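Local atomic coordinates of membrane lipoprotein family protein (PDB entry 4PEV), a protein that probably serves as the solute-binding component of an ABC transporter, a BMP-family lipoprotein that holds adenosine in its pocket. Residues Ala185-Val190 with Ile203-Gly208; Glu221-Tyr226 with Glu241-Gln246. One frame throughout, in Å; residues are numbered along the deposited sequence.

Contact 1: residues Ala185-Val190 with Ile203-Gly208; sequences AKAGAV and IGYLYG
Ala187 is the first residue of strand 186-190 to meet the helix: its CB points at helix 203-208 and lies 3.5 Å from the phenol oxygen OH of Tyr205. At Gly188 the backbone itself takes over. Its carbonyl oxygen accepts a weak hydrogen bond from Tyr205, with OH 2.8 Å from Gly188 O, and ring atom CE2 of Tyr205 also comes within 3.3 Å of that oxygen. The ring meets the strand obliquely. One residue on, Ala189 turns its methyl back toward the helix, and CB reaches Tyr205 CE2 at 4.0 Å. Tyr205 spans the gap because its CG stands anti to the backbone N (chi1 -175°), which sends the ring off the helix toward the strand. A leucine here, lacking the hydroxyl and the ring, would probably leave Gly188 O without this partner and open a gap beside the methyls of Ala187 and Ala189. Segments 186-190 and 203-208 run nearly antiparallel (175°), 10.4 Å apart at the closest approach of their axes. They belong to the first strand and the helix of the beta-alpha-beta unit 186-191, 196-214, 222-226. The Tyr205 ring is further enclosed by Val166 and Ala170 of helix 159-181 and by Met222 and Trp224 of strand 222-226, while helix 401-412 packs against the neighbouring Leu206.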
ATOM      1  N   ALA C 185       7.511   2.956  23.593  1.00 39.18           N
ATOM      2  CA  ALA C 185       7.336   2.313  22.296  1.00 34.81           C
ATOM      3  C   ALA C 185       6.607   3.251  21.379  1.00 33.39           C
ATOM      4  O   ALA C 185       5.462   3.595  21.645  1.00 32.74           O
ATOM      5  CB  ALA C 185       6.522   1.038  22.436  1.00 33.52           C
ATOM      6  N   LYS C 186       7.253   3.638  20.280  1.00 32.75           N
ATOM      7  CA  LYS C 186       6.613   4.485  19.278  1.00 32.10           C
ATOM      8  C   LYS C 186       6.098   3.710  18.063  1.00 30.46           C
ATOM      9  O   LYS C 186       6.524   2.582  17.792  1.00 28.07           O
ATOM     10  CB  LYS C 186       7.578   5.556  18.815  1.00 33.23           C
ATOM     11  CG  LYS C 186       8.197   6.313  19.963  1.00 34.83           C
ATOM     12  CD  LYS C 186       9.129   7.381  19.446  1.00 35.97           C
ATOM     13  CE  LYS C 186      10.067   7.839  20.533  1.00 36.13           C
ATOM     14  NZ  LYS C 186      10.961   8.880  19.976  1.00 38.36           N
ATOM     15  N   ALA C 187       5.158   4.329  17.353  1.00 29.23           N
ATOM     16  CA  ALA C 187       4.709   3.836  16.064  1.00 30.17           C
ATOM     17  C   ALA C 187       5.658   4.388  15.013  1.00 30.09           C
ATOM     18  O   ALA C 187       6.400   5.328  15.275  1.00 28.94           O
ATOM     19  CB  ALA C 187       3.283   4.275  15.782  1.00 30.87           C
ATOM     20  N   GLY C 188       5.658   3.794  13.832  1.00 30.16           N
ATOM     21  CA  GLY C 188       6.627   4.176  12.828  1.00 30.41           C
ATOM     22  C   GLY C 188       6.213   3.753  11.451  1.00 31.04           C
ATOM     23  O   GLY C 188       5.237   3.026  11.284  1.00 30.92           O
ATOM     24  N   ALA C 189       6.957   4.234  10.463  1.00 32.11           N
ATOM     25  CA  ALA C 189       6.765   3.813   9.084  1.00 32.74           C
ATOM     26  C   ALA C 189       8.039   4.038   8.319  1.00 32.86           C
ATOM     27  O   ALA C 189       8.664   5.081   8.467  1.00 32.71           O
ATOM     28  CB  ALA C 189       5.639   4.591   8.432  1.00 33.17           C
ATOM     29  N   VAL C 190       8.425   3.044   7.523  1.00 32.90           N
ATOM     30  CA  VAL C 190       9.531   3.177   6.600  1.00 32.46           C
ATOM     31  C   VAL C 190       8.897   3.320   5.236  1.00 32.11           C
ATOM     32  O   VAL C 190       8.213   2.400   4.770  1.00 30.96           O
ATOM     33  CB  VAL C 190      10.467   1.953   6.617  1.00 32.89           C
ATOM     34  CG1 VAL C 190      11.612   2.157   5.624  1.00 32.70           C
ATOM     35  CG2 VAL C 190      10.997   1.703   8.028  1.00 32.89           C
ATOM     36  N   ILE C 203      -0.501  11.108   5.849  1.00 30.17           N
ATOM     37  CA  ILE C 203      -1.616  11.822   6.462  1.00 29.50           C
ATOM     38  C   ILE C 203      -2.583  10.889   7.180  1.00 27.44           C
ATOM     39  O   ILE C 203      -3.011  11.187   8.277  1.00 28.37           O
ATOM     40  CB  ILE C 203      -2.395  12.635   5.406  1.00 30.18           C
ATOM     41  CG1 ILE C 203      -1.602  13.887   5.035  1.00 30.43           C
ATOM     42  CG2 ILE C 203      -3.793  12.996   5.899  1.00 30.47           C
ATOM     43  CD1 ILE C 203      -2.139  14.586   3.809  1.00 31.11           C
ATOM     44  N   GLY C 204      -2.945   9.783   6.558  1.00 25.89           N
ATOM     45  CA  GLY C 204      -3.918   8.877   7.155  1.00 26.45           C
ATOM     46  C   GLY C 204      -3.366   8.158   8.369  1.00 26.98           C
ATOM     47  O   GLY C 204      -4.087   7.895   9.325  1.00 29.44           O
ATOM     48  N   TYR C 205      -2.079   7.845   8.327  1.00 25.98           N
ATOM     49  CA  TYR C 205      -1.438   7.088   9.379  1.00 25.69           C
ATOM     50  C   TYR C 205      -1.313   7.945  10.624  1.00 25.22           C
ATOM     51  O   TYR C 205      -1.637   7.493  11.711  1.00 23.95           O
ATOM     52  CB  TYR C 205      -0.070   6.579   8.897  1.00 25.81           C
ATOM     53  CG  TYR C 205       0.669   5.668   9.859  1.00 26.15           C
ATOM     54  CD1 TYR C 205       0.074   4.507  10.365  1.00 26.71           C
ATOM     55  CD2 TYR C 205       1.979   5.950  10.246  1.00 27.20           C
ATOM     56  CE1 TYR C 205       0.757   3.660  11.234  1.00 26.45           C
ATOM     57  CE2 TYR C 205       2.671   5.106  11.113  1.00 27.88           C
ATOM     58  CZ  TYR C 205       2.054   3.965  11.600  1.00 27.27           C
ATOM     59  OH  TYR C 205       2.744   3.152  12.463  1.00 28.20           O
ATOM     60  N   LEU C 206      -0.842   9.176  10.456  1.00 26.38           N
ATOM     61  CA  LEU C 206      -0.748  10.138  11.557  1.00 29.02           C
ATOM     62  C   LEU C 206      -2.120  10.487  12.103  1.00 31.08           C
ATOM     63  O   LEU C 206      -2.326  10.553  13.315  1.00 31.64           O
ATOM     64  CB  LEU C 206      -0.083  11.424  11.082  1.00 30.21           C
ATOM     65  CG  LEU C 206       0.218  12.511  12.118  1.00 30.56           C
ATOM     66  CD1 LEU C 206       1.016  12.013  13.319  1.00 30.59           C
ATOM     67  CD2 LEU C 206       0.966  13.638  11.428  1.00 30.89           C
ATOM     68  N   TYR C 207      -3.061  10.711  11.200  1.00 32.57           N
ATOM     69  CA  TYR C 207      -4.428  10.951  11.605  1.00 33.74           C
ATOM     70  C   TYR C 207      -4.871   9.859  12.545  1.00 33.48           C
ATOM     71  O   TYR C 207      -5.359  10.137  13.626  1.00 35.38           O
ATOM     72  CB  TYR C 207      -5.369  11.002  10.401  1.00 34.57           C
ATOM     73  CG  TYR C 207      -6.800  11.256  10.803  1.00 35.26           C
ATOM     74  CD1 TYR C 207      -7.616  10.209  11.183  1.00 35.90           C
ATOM     75  CD2 TYR C 207      -7.329  12.543  10.827  1.00 36.15           C
ATOM     76  CE1 TYR C 207      -8.920  10.422  11.565  1.00 36.52           C
ATOM     77  CE2 TYR C 207      -8.648  12.767  11.211  1.00 36.96           C
ATOM     78  CZ  TYR C 207      -9.430  11.693  11.586  1.00 36.87           C
ATOM     79  OH  TYR C 207     -10.737  11.849  11.967  1.00 38.96           O
ATOM     80  N   GLY C 208      -4.704   8.615  12.116  1.00 34.01           N
ATOM     81  CA  GLY C 208      -5.154   7.459  12.886  1.00 33.98           C
ATOM     82  C   GLY C 208      -4.499   7.334  14.247  1.00 34.03           C
ATOM     83  O   GLY C 208      -5.123   6.877  15.186  1.00 33.64           O
TER

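Contact 2: residues Glu221-Tyr226 with Glu241-Gln246; sequences EMVWTY and EQMLQQ
Met243, a selenomethionine, reaches from helix 241-245 to strand 222-226 and meets it at two residues, Val223 and Thr225. Its selenium lies 3.5 Å from Thr225 OG1, a close van der Waals contact, and the two side chains pass alongside each other, pointing opposite ways. Thr225 brings its hydroxyl to this spot by setting OG1 anti to its own carbonyl carbon (chi1 -48°). Rotation about the CG-SE bond (chi3 79°) bends the Met243 chain, bringing its methyl CE to 3.8 Å from Val223 O, so the tip rests against the strand backbone. Val223 also meets the stem of the same side chain, with its CG1 4.4 Å from Met243 CG. Gln246, an exposed residue, brings OE1 to 4.4 Å from Val223 CG1. The contact is thus made by van der Waals packing, with a long, unbranched chain laid across a threonine and a valine that both point at the helix. Val248 and Phe251 of strand 248-254 and Val190 of strand 186-191 also touch Met243, giving it a buried seat above three strands. The adenosine site is some way off, the side chain of Thr225 being about 13 Å from the ligand. Strand 222-226, helix 233-245 and strand 248-254 make a beta-alpha-beta crossover between parallel strands, with 186-191 lying between them, as in the alpha/beta lobes of type I periplasmic-binding-protein folds.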
ATOM      1  N   GLU C 221       3.880   8.537  20.112  1.00 39.01           N
ATOM      2  CA  GLU C 221       4.560   9.280  19.054  1.00 39.40           C
ATOM      3  C   GLU C 221       4.709   8.459  17.782  1.00 38.01           C
ATOM      4  O   GLU C 221       4.662   7.235  17.830  1.00 36.58           O
ATOM      5  CB  GLU C 221       5.918   9.723  19.536  1.00 41.92           C
ATOM      6  CG  GLU C 221       5.801  10.648  20.721  1.00 46.45           C
ATOM      7  CD  GLU C 221       7.125  11.267  21.110  1.00 52.61           C
ATOM      8  OE1 GLU C 221       8.194  10.749  20.697  1.00 56.93           O
ATOM      9  OE2 GLU C 221       7.089  12.277  21.843  1.00 58.54           O
HETATM   10  N   MSE C 222       4.874   9.147  16.651  1.00 37.08           N
HETATM   11  CA  MSE C 222       4.984   8.490  15.348  1.00 38.04           C
HETATM   12  C   MSE C 222       6.122   9.073  14.555  1.00 35.49           C
HETATM   13  O   MSE C 222       6.265  10.283  14.442  1.00 33.12           O
HETATM   14  CB  MSE C 222       3.692   8.599  14.543  1.00 42.14           C
HETATM   15  CG  MSE C 222       3.652   7.569  13.404  1.00 46.84           C
HETATM   16 SE   MSE C 222       4.379   8.232  11.669  1.00 52.67          SE
HETATM   17  CE  MSE C 222       2.870   9.399  11.164  1.00 51.29           C
ATOM     18  N   VAL C 223       6.939   8.191  13.993  1.00 34.74           N
ATOM     19  CA  VAL C 223       8.109   8.584  13.227  1.00 34.29           C
ATOM     20  C   VAL C 223       7.984   8.031  11.829  1.00 33.42           C
ATOM     21  O   VAL C 223       7.894   6.816  11.631  1.00 34.89           O
ATOM     22  CB  VAL C 223       9.398   8.052  13.858  1.00 35.45           C
ATOM     23  CG1 VAL C 223      10.609   8.383  12.978  1.00 34.09           C
ATOM     24  CG2 VAL C 223       9.536   8.622  15.271  1.00 36.67           C
ATOM     25  N   TRP C 224       7.982   8.939  10.865  1.00 31.78           N
ATOM     26  CA  TRP C 224       7.814   8.602   9.470  1.00 30.70           C
ATOM     27  C   TRP C 224       9.094   8.941   8.735  1.00 30.75           C
ATOM     28  O   TRP C 224       9.537  10.077   8.778  1.00 32.39           O
ATOM     29  CB  TRP C 224       6.669   9.408   8.907  1.00 29.76           C
ATOM     30  CG  TRP C 224       6.422   9.181   7.488  1.00 30.00           C
ATOM     31  CD1 TRP C 224       7.112   9.710   6.440  1.00 30.77           C
ATOM     32  CD2 TRP C 224       5.389   8.379   6.927  1.00 29.13           C
ATOM     33  NE1 TRP C 224       6.560   9.298   5.256  1.00 30.17           N
ATOM     34  CE2 TRP C 224       5.501   8.474   5.525  1.00 29.08           C
ATOM     35  CE3 TRP C 224       4.380   7.583   7.475  1.00 28.66           C
ATOM     36  CZ2 TRP C 224       4.646   7.798   4.655  1.00 29.00           C
ATOM     37  CZ3 TRP C 224       3.526   6.918   6.613  1.00 28.90           C
ATOM     38  CH2 TRP C 224       3.664   7.033   5.212  1.00 28.52           C
ATOM     39  N   THR C 225       9.681   7.951   8.069  1.00 30.18           N
ATOM     40  CA  THR C 225      10.905   8.136   7.301  1.00 29.19           C
ATOM     41  C   THR C 225      10.753   7.756   5.824  1.00 28.74           C
ATOM     42  O   THR C 225      10.516   6.583   5.481  1.00 28.45           O
ATOM     43  CB  THR C 225      12.052   7.315   7.908  1.00 29.39           C
ATOM     44  OG1 THR C 225      12.083   7.534   9.320  1.00 30.67           O
ATOM     45  CG2 THR C 225      13.399   7.718   7.290  1.00 28.89           C
ATOM     46  N   TYR C 226      10.896   8.757   4.953  1.00 28.06           N
ATOM     47  CA  TYR C 226      11.132   8.514   3.538  1.00 26.19           C
ATOM     48  C   TYR C 226      12.557   8.004   3.343  1.00 26.17           C
ATOM     49  O   TYR C 226      13.505   8.642   3.782  1.00 25.17           O
ATOM     50  CB  TYR C 226      10.931   9.784   2.737  1.00 25.49           C
ATOM     51  CG  TYR C 226       9.487  10.173   2.611  1.00 26.41           C
ATOM     52  CD1 TYR C 226       8.588   9.368   1.897  1.00 27.01           C
ATOM     53  CD2 TYR C 226       9.008  11.337   3.200  1.00 25.86           C
ATOM     54  CE1 TYR C 226       7.257   9.720   1.767  1.00 27.14           C
ATOM     55  CE2 TYR C 226       7.683  11.698   3.084  1.00 26.98           C
ATOM     56  CZ  TYR C 226       6.806  10.893   2.371  1.00 28.45           C
ATOM     57  OH  TYR C 226       5.476  11.266   2.261  1.00 30.70           O
ATOM     58  N   GLU C 241      16.632  -0.245  11.600  1.00 35.71           N
ATOM     59  CA  GLU C 241      17.539  -0.464  12.738  1.00 37.07           C
ATOM     60  C   GLU C 241      17.822   0.811  13.517  1.00 36.78           C
ATOM     61  O   GLU C 241      17.940   0.778  14.742  1.00 34.76           O
ATOM     62  CB  GLU C 241      18.869  -1.028  12.270  1.00 39.94           C
ATOM     63  CG  GLU C 241      18.840  -2.491  11.891  1.00 43.10           C
ATOM     64  CD  GLU C 241      20.060  -2.904  11.081  1.00 47.12           C
ATOM     65  OE1 GLU C 241      20.961  -2.060  10.845  1.00 48.46           O
ATOM     66  OE2 GLU C 241      20.108  -4.082  10.664  1.00 50.25           O
ATOM     67  N   GLN C 242      17.972   1.922  12.798  1.00 38.83           N
ATOM     68  CA  GLN C 242      18.091   3.230  13.427  1.00 41.40           C
ATOM     69  C   GLN C 242      16.859   3.511  14.249  1.00 39.87           C
ATOM     70  O   GLN C 242      16.972   3.833  15.432  1.00 42.01           O
ATOM     71  CB  GLN C 242      18.283   4.341  12.396  1.00 46.65           C
ATOM     72  CG  GLN C 242      19.655   4.991  12.470  1.00 52.29           C
ATOM     73  CD  GLN C 242      20.121   5.538  11.133  1.00 58.30           C
ATOM     74  OE1 GLN C 242      20.422   6.730  11.000  1.00 62.38           O
ATOM     75  NE2 GLN C 242      20.188   4.665  10.129  1.00 58.57           N
HETATM   76  N   MSE C 243      15.690   3.353  13.628  1.00 37.25           N
HETATM   77  CA  MSE C 243      14.402   3.602  14.296  1.00 36.57           C
HETATM   78  C   MSE C 243      14.175   2.794  15.550  1.00 34.58           C
HETATM   79  O   MSE C 243      13.594   3.279  16.510  1.00 32.68           O
HETATM   80  CB  MSE C 243      13.273   3.360  13.307  1.00 37.40           C
HETATM   81  CG  MSE C 243      12.919   4.670  12.624  1.00 39.15           C
HETATM   82 SE   MSE C 243      12.141   4.331  10.848  1.00 43.78          SE
HETATM   83  CE  MSE C 243      10.289   3.833  11.303  1.00 41.48           C
ATOM     84  N   LEU C 244      14.634   1.554  15.557  1.00 35.40           N
ATOM     85  CA  LEU C 244      14.567   0.720  16.746  1.00 36.16           C
ATOM     86  C   LEU C 244      15.257   1.383  17.915  1.00 37.11           C
ATOM     87  O   LEU C 244      14.764   1.327  19.032  1.00 39.99           O
ATOM     88  CB  LEU C 244      15.191  -0.647  16.472  1.00 36.65           C
ATOM     89  CG  LEU C 244      14.177  -1.620  15.857  1.00 36.93           C
ATOM     90  CD1 LEU C 244      14.810  -2.647  14.928  1.00 36.52           C
ATOM     91  CD2 LEU C 244      13.389  -2.286  16.976  1.00 36.43           C
ATOM     92  N   GLN C 245      16.380   2.035  17.644  1.00 39.14           N
ATOM     93  CA  GLN C 245      17.171   2.680  18.683  1.00 40.00           C
ATOM     94  C   GLN C 245      16.677   4.054  19.091  1.00 40.82           C
ATOM     95  O   GLN C 245      17.179   4.601  20.062  1.00 40.89           O
ATOM     96  CB  GLN C 245      18.608   2.771  18.235  1.00 41.46           C
ATOM     97  CG  GLN C 245      19.224   1.394  18.116  1.00 45.04           C
ATOM     98  CD  GLN C 245      20.626   1.439  17.579  1.00 45.77           C
ATOM     99  OE1 GLN C 245      21.246   2.499  17.514  1.00 46.89           O
ATOM    100  NE2 GLN C 245      21.139   0.289  17.191  1.00 46.98           N
ATOM    101  N   GLN C 246      15.718   4.602  18.338  1.00 41.96           N
ATOM    102  CA  GLN C 246      14.939   5.786  18.739  1.00 41.88           C
ATOM    103  C   GLN C 246      13.561   5.389  19.351  1.00 39.71           C
ATOM    104  O   GLN C 246      12.625   6.202  19.402  1.00 36.27           O
ATOM    105  CB  GLN C 246      14.713   6.691  17.521  1.00 45.65           C
ATOM    106  CG  GLN C 246      15.972   7.100  16.759  1.00 49.65           C
ATOM    107  CD  GLN C 246      15.701   7.421  15.283  1.00 54.17           C
ATOM    108  OE1 GLN C 246      14.549   7.519  14.839  1.00 51.76           O
ATOM    109  NE2 GLN C 246      16.774   7.571  14.515  1.00 56.92           N
TER

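Both contacts pack helices on the same mixed sheet, whose strands 186-191 and 222-226 are neighbours, but they use its opposite faces. Strand 222-226 is joined to strand 186-191 through probable backbone hydrogen bonds, Ala189 N to Val223 O and Ala187 N to Glu221 O, both 3.0 Å. Contact 1 belongs to the core: all its touching residues are buried, and an aromatic hydroxyl gives a weak hydrogen bond to a main-chain carbonyl among small residues. Contact 2, at the outermost strand 222-226, is only partly buried and relies on a selenomethionine against branched side chains, with no hydrogen bond across it. Helix 196-214 is followed by strand 222-226, and contact 1 closes before contact 2 opens.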